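Local coordinates for cellobiose 2-epimerase (Ruminococcus albus, PDB 3VW5), which interconverts cellobiose and 4-O-beta-D-glucosyl-D-mannose by reversible epimerization at C2 of the reducing-end sugar, at residues G31-S34 with Y35-L39; Q318-D322 with E323-E327. The protein carries 2 engineered substitutions. All blocks are in the same frame, centred on the assembly; numbering follows the deposited sequence.

Read from the N terminus, the chain first leaves helix 2-19 and, before strand 45-46, folds back on itself in contact 1, where 31-34 and 35-39 close a tight turn at the surface. Contact 2 comes nearly three hundred residues later and joins helix 303-318 to helix 323-340, with 318-322 leading into the first turn of the latter. The two are in series: neither nests in nor crosses the other, and their nearest atoms are about 26 Å apart. Both are local closures, one within a loop that reaches T365 and V366 late in the chain, the other between consecutive helices of the (alpha/alpha)6 barrel.

Contact 1: G31-S34 with Y35-L39; sequences GYLS and YGLEL. Engineered in segment 35-39: E38 (natural residue Gly).
S34 and E38 meet across a hairpin-like reversal, a type I beta turn from S34 to L37 closed in the manner of a G1 beta bulge, with L37 as the bulge residue at a positive phi of 66°. S34 grips the returning chain with three groups. Its N donates to E38 O at 3.0 Å, nearly straight at 163°; its O accepts from L37 N, which sits above the carbonyl plane; and its OG accepts from E38 N at 3.0 Å. The hydroxyl lies between its own N and carbonyl carbon (chi1 79°), a rotation that points it at E38 N. E38, an engineered replacement for glycine, lays its CB beside that OG, while its carboxylate leads away. L33 and L37 cross obliquely, branch to branch, CD2 of L33 lying 4.0 Å from CD2 of L37. The other branch of L33, CD1, turns to the returning chain, near L37 O and 4.0 Å from L39 CB. Outside the turn, S34 O also accepts from T365 OG1, and R344 bonds Y35 O while making a cation-pi contact with the Y35 ring. Beside the single L33-L39 backbone bridge, L39 places its CD1 next to Y32 O.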
loop_
_atom_site.group_PDB
_atom_site.type_symbol
_atom_site.label_atom_id
_atom_site.label_comp_id
_atom_site.label_asym_id
_atom_site.label_seq_id
_atom_site.Cartn_x
_atom_site.Cartn_y
_atom_site.Cartn_z
ATOM N N GLY A 31 -8.389 11.209 12.393
ATOM C CA GLY A 31 -7.004 10.887 12.131
ATOM C C GLY A 31 -6.350 9.910 13.095
ATOM O O GLY A 31 -5.279 9.377 12.791
ATOM N N TYR A 32 -6.965 9.658 14.249
ATOM C CA TYR A 32 -6.297 8.845 15.259
ATOM C C TYR A 32 -7.243 8.044 16.151
ATOM O O TYR A 32 -8.136 8.596 16.810
ATOM C CB TYR A 32 -5.346 9.713 16.098
ATOM C CG TYR A 32 -4.524 8.943 17.109
ATOM C CD1 TYR A 32 -3.264 8.441 16.783
ATOM C CD2 TYR A 32 -5.001 8.726 18.399
ATOM C CE1 TYR A 32 -2.505 7.732 17.718
ATOM C CE2 TYR A 32 -4.261 8.017 19.331
ATOM C CZ TYR A 32 -3.013 7.518 18.989
ATOM O OH TYR A 32 -2.281 6.819 19.930
ATOM N N LEU A 33 -7.042 6.730 16.145
ATOM C CA LEU A 33 -7.683 5.832 17.097
ATOM C C LEU A 33 -6.587 5.032 17.800
ATOM O O LEU A 33 -5.936 4.171 17.179
ATOM C CB LEU A 33 -8.655 4.881 16.395
ATOM C CG LEU A 33 -9.360 3.880 17.328
ATOM C CD1 LEU A 33 -10.377 4.586 18.217
ATOM C CD2 LEU A 33 -10.023 2.748 16.561
ATOM N N SER A 34 -6.379 5.323 19.081
ATOM C CA SER A 34 -5.339 4.658 19.881
ATOM C C SER A 34 -5.520 3.138 20.019
ATOM O O SER A 34 -6.591 2.583 19.722
ATOM C CB SER A 34 -5.271 5.281 21.278
ATOM O OG SER A 34 -6.307 4.781 22.118
ATOM N N TYR A 35 -4.460 2.478 20.480
ATOM C CA TYR A 35 -4.495 1.050 20.787
ATOM C C TYR A 35 -5.627 0.726 21.763
ATOM O O TYR A 35 -6.364 -0.247 21.565
ATOM C CB TYR A 35 -3.165 0.595 21.380
ATOM C CG TYR A 35 -3.234 -0.790 21.993
ATOM C CD1 TYR A 35 -2.998 -1.933 21.215
ATOM C CD2 TYR A 35 -3.532 -0.961 23.343
ATOM C CE1 TYR A 35 -3.056 -3.199 21.752
ATOM C CE2 TYR A 35 -3.601 -2.231 23.899
ATOM C CZ TYR A 35 -3.360 -3.352 23.100
ATOM O OH TYR A 35 -3.422 -4.624 23.646
ATOM N N GLY A 36 -5.750 1.542 22.814
ATOM C CA GLY A 36 -6.824 1.409 23.786
ATOM C C GLY A 36 -8.200 1.846 23.283
ATOM O O GLY A 36 -9.161 1.947 24.054
ATOM N N LEU A 37 -8.287 2.102 21.983
ATOM C CA LEU A 37 -9.542 2.434 21.305
ATOM C C LEU A 37 -10.145 3.776 21.733
ATOM O O LEU A 37 -11.349 3.981 21.622
ATOM C CB LEU A 37 -10.567 1.293 21.420
ATOM C CG LEU A 37 -10.102 -0.067 20.885
ATOM C CD1 LEU A 37 -11.211 -1.098 20.972
ATOM C CD2 LEU A 37 -9.595 0.048 19.443
ATOM N N GLU A 38 -9.288 4.675 22.216
ATOM C CA GLU A 38 -9.658 6.064 22.484
ATOM C C GLU A 38 -9.468 6.902 21.206
ATOM O O GLU A 38 -8.379 6.938 20.623
ATOM C CB GLU A 38 -8.809 6.629 23.637
ATOM C CG GLU A 38 -9.601 7.258 24.787
ATOM C CD GLU A 38 -9.806 8.781 24.624
ATOM O OE1 GLU A 38 -10.767 9.198 23.907
ATOM O OE2 GLU A 38 -9.008 9.568 25.217
ATOM N N LEU A 39 -10.535 7.568 20.782
ATOM C CA LEU A 39 -10.554 8.337 19.545
ATOM C C LEU A 39 -10.238 9.824 19.747
ATOM O O LEU A 39 -10.803 10.461 20.627
ATOM C CB LEU A 39 -11.936 8.199 18.927
ATOM C CG LEU A 39 -12.199 8.961 17.638
ATOM C CD1 LEU A 39 -11.437 8.297 16.500
ATOM C CD2 LEU A 39 -13.718 9.031 17.357
#

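Contact 2: Q318-D322 with E323-E327; sequences QHSGD and EKFLE
D322 reaches over the first turn of helix 323-340 and takes the backbone N of K324 on its carboxylate, OD1 to N 3.0 Å. The donor approaches the anti side of OD1 and stands 35° out of the carboxylate plane, on a fairly straight bond. With CG anti to the backbone N (chi1 -170°), the carboxylate is swung forward over the start of the helix. Its second oxygen faces the lysine side chain: K324 bends at chi3, which brings CE close to D322 OD2 and leaves NZ in a long salt bridge of 3.9 Å with the same oxygen. The bond from K324 N makes D322 the N-cap residue; its backbone O also accepts a weak bond from F325 N. With an alanine here both carboxylate oxygens go, and K324 N would probably lose its capping acceptor and the lysine ammonium this partner. The cap stands where the chain passes between two consecutive helices of the (alpha/alpha)6 barrel, and a second motif adjoins it. S320 OG accepts from D322 N at 3.2 Å, an ST turn, while G321 between them has a positive phi. The same hydroxyl is hydrogen-bonded to A316 O, on helix 303-318, so the turn is tied back to the helix before it. Across the contact, S320 OG lies at the edge of the F325 ring and in its plane, 3.6 Å from CD2. Farther out, that ring packs on F313 and A316 of helix 303-318 and meets the ring of H276, on helix 261-281, with planes about 50° apart.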
loop_
_atom_site.group_PDB
_atom_site.type_symbol
_atom_site.label_atom_id
_atom_site.label_comp_id
_atom_site.label_asym_id
_atom_site.label_seq_id
_atom_site.Cartn_x
_atom_site.Cartn_y
_atom_site.Cartn_z
ATOM N N GLN A 318 -1.525 -19.083 -8.373
ATOM C CA GLN A 318 -2.101 -18.794 -9.684
ATOM C C GLN A 318 -1.087 -18.817 -10.835
ATOM O O GLN A 318 -1.439 -19.161 -11.957
ATOM C CB GLN A 318 -2.848 -17.470 -9.670
ATOM C CG GLN A 318 -4.125 -17.516 -8.873
ATOM C CD GLN A 318 -4.904 -16.211 -8.938
ATOM O OE1 GLN A 318 -4.367 -15.131 -8.674
ATOM N NE2 GLN A 318 -6.181 -16.306 -9.286
ATOM N N HIS A 319 0.163 -18.458 -10.560
ATOM C CA HIS A 319 1.189 -18.441 -11.598
ATOM C C HIS A 319 1.999 -19.727 -11.649
ATOM O O HIS A 319 2.906 -19.850 -12.474
ATOM C CB HIS A 319 2.150 -17.270 -11.391
ATOM C CG HIS A 319 1.599 -15.944 -11.813
ATOM N ND1 HIS A 319 0.749 -15.203 -11.022
ATOM C CD2 HIS A 319 1.799 -15.212 -12.934
ATOM C CE1 HIS A 319 0.440 -14.079 -11.641
ATOM N NE2 HIS A 319 1.065 -14.059 -12.802
ATOM N N SER A 320 1.696 -20.687 -10.779
ATOM C CA SER A 320 2.572 -21.859 -10.665
ATOM C C SER A 320 1.871 -23.221 -10.576
ATOM O O SER A 320 2.437 -24.234 -10.996
ATOM C CB SER A 320 3.513 -21.695 -9.469
ATOM O OG SER A 320 2.785 -21.754 -8.259
ATOM N N GLY A 321 0.668 -23.241 -10.009
ATOM C CA GLY A 321 -0.043 -24.479 -9.744
ATOM C C GLY A 321 0.433 -25.217 -8.495
ATOM O O GLY A 321 -0.108 -26.268 -8.142
ATOM N N ASP A 322 1.450 -24.680 -7.827
ATOM C CA ASP A 322 1.968 -25.287 -6.598
ATOM C C ASP A 322 1.033 -25.048 -5.400
ATOM O O ASP A 322 0.729 -23.909 -5.037
ATOM C CB ASP A 322 3.382 -24.775 -6.308
ATOM C CG ASP A 322 4.073 -25.550 -5.193
ATOM O OD1 ASP A 322 3.370 -26.180 -4.368
ATOM O OD2 ASP A 322 5.330 -25.524 -5.132
ATOM N N GLU A 323 0.580 -26.130 -4.783
ATOM C CA GLU A 323 -0.464 -26.029 -3.774
ATOM C C GLU A 323 0.056 -25.580 -2.420
ATOM O O GLU A 323 -0.702 -25.072 -1.586
ATOM C CB GLU A 323 -1.235 -27.349 -3.667
ATOM C CG GLU A 323 -2.457 -27.383 -4.599
ATOM C CD GLU A 323 -2.827 -28.780 -5.072
ATOM O OE1 GLU A 323 -2.287 -29.775 -4.520
ATOM O OE2 GLU A 323 -3.660 -28.883 -6.011
ATOM N N LYS A 324 1.356 -25.730 -2.212
ATOM C CA LYS A 324 1.934 -25.320 -0.941
ATOM C C LYS A 324 1.788 -23.806 -0.737
ATOM O O LYS A 324 1.698 -23.336 0.395
ATOM C CB LYS A 324 3.369 -25.861 -0.787
ATOM C CG LYS A 324 4.458 -24.874 -0.411
ATOM C CD LYS A 324 5.882 -25.508 -0.514
ATOM C CE LYS A 324 6.405 -25.612 -1.994
ATOM N NZ LYS A 324 7.882 -25.958 -2.152
ATOM N N PHE A 325 1.698 -23.055 -1.834
ATOM C CA PHE A 325 1.467 -21.607 -1.750
ATOM C C PHE A 325 0.085 -21.329 -1.163
ATOM O O PHE A 325 -0.099 -20.438 -0.308
ATOM C CB PHE A 325 1.598 -20.938 -3.120
ATOM C CG PHE A 325 3.024 -20.687 -3.554
ATOM C CD1 PHE A 325 3.942 -20.114 -2.693
ATOM C CD2 PHE A 325 3.438 -21.012 -4.838
ATOM C CE1 PHE A 325 5.248 -19.871 -3.103
ATOM C CE2 PHE A 325 4.744 -20.771 -5.256
ATOM C CZ PHE A 325 5.653 -20.202 -4.385
ATOM N N LEU A 326 -0.880 -22.117 -1.624
ATOM C CA LEU A 326 -2.251 -22.075 -1.132
ATOM C C LEU A 326 -2.339 -22.376 0.363
ATOM O O LEU A 326 -2.988 -21.650 1.115
ATOM C CB LEU A 326 -3.080 -23.093 -1.893
ATOM C CG LEU A 326 -4.416 -22.550 -2.358
ATOM C CD1 LEU A 326 -4.401 -21.028 -2.317
ATOM C CD2 LEU A 326 -4.694 -23.060 -3.755
ATOM N N GLU A 327 -1.701 -23.464 0.786
ATOM C CA GLU A 327 -1.646 -23.804 2.200
ATOM C C GLU A 327 -1.033 -22.673 3.017
ATOM O O GLU A 327 -1.556 -22.305 4.071
ATOM C CB GLU A 327 -0.881 -25.111 2.426
ATOM C CG GLU A 327 -1.785 -26.352 2.487
ATOM C CD GLU A 327 -1.587 -27.303 1.306
ATOM O OE1 GLU A 327 -2.544 -27.439 0.498
ATOM O OE2 GLU A 327 -0.488 -27.923 1.194
#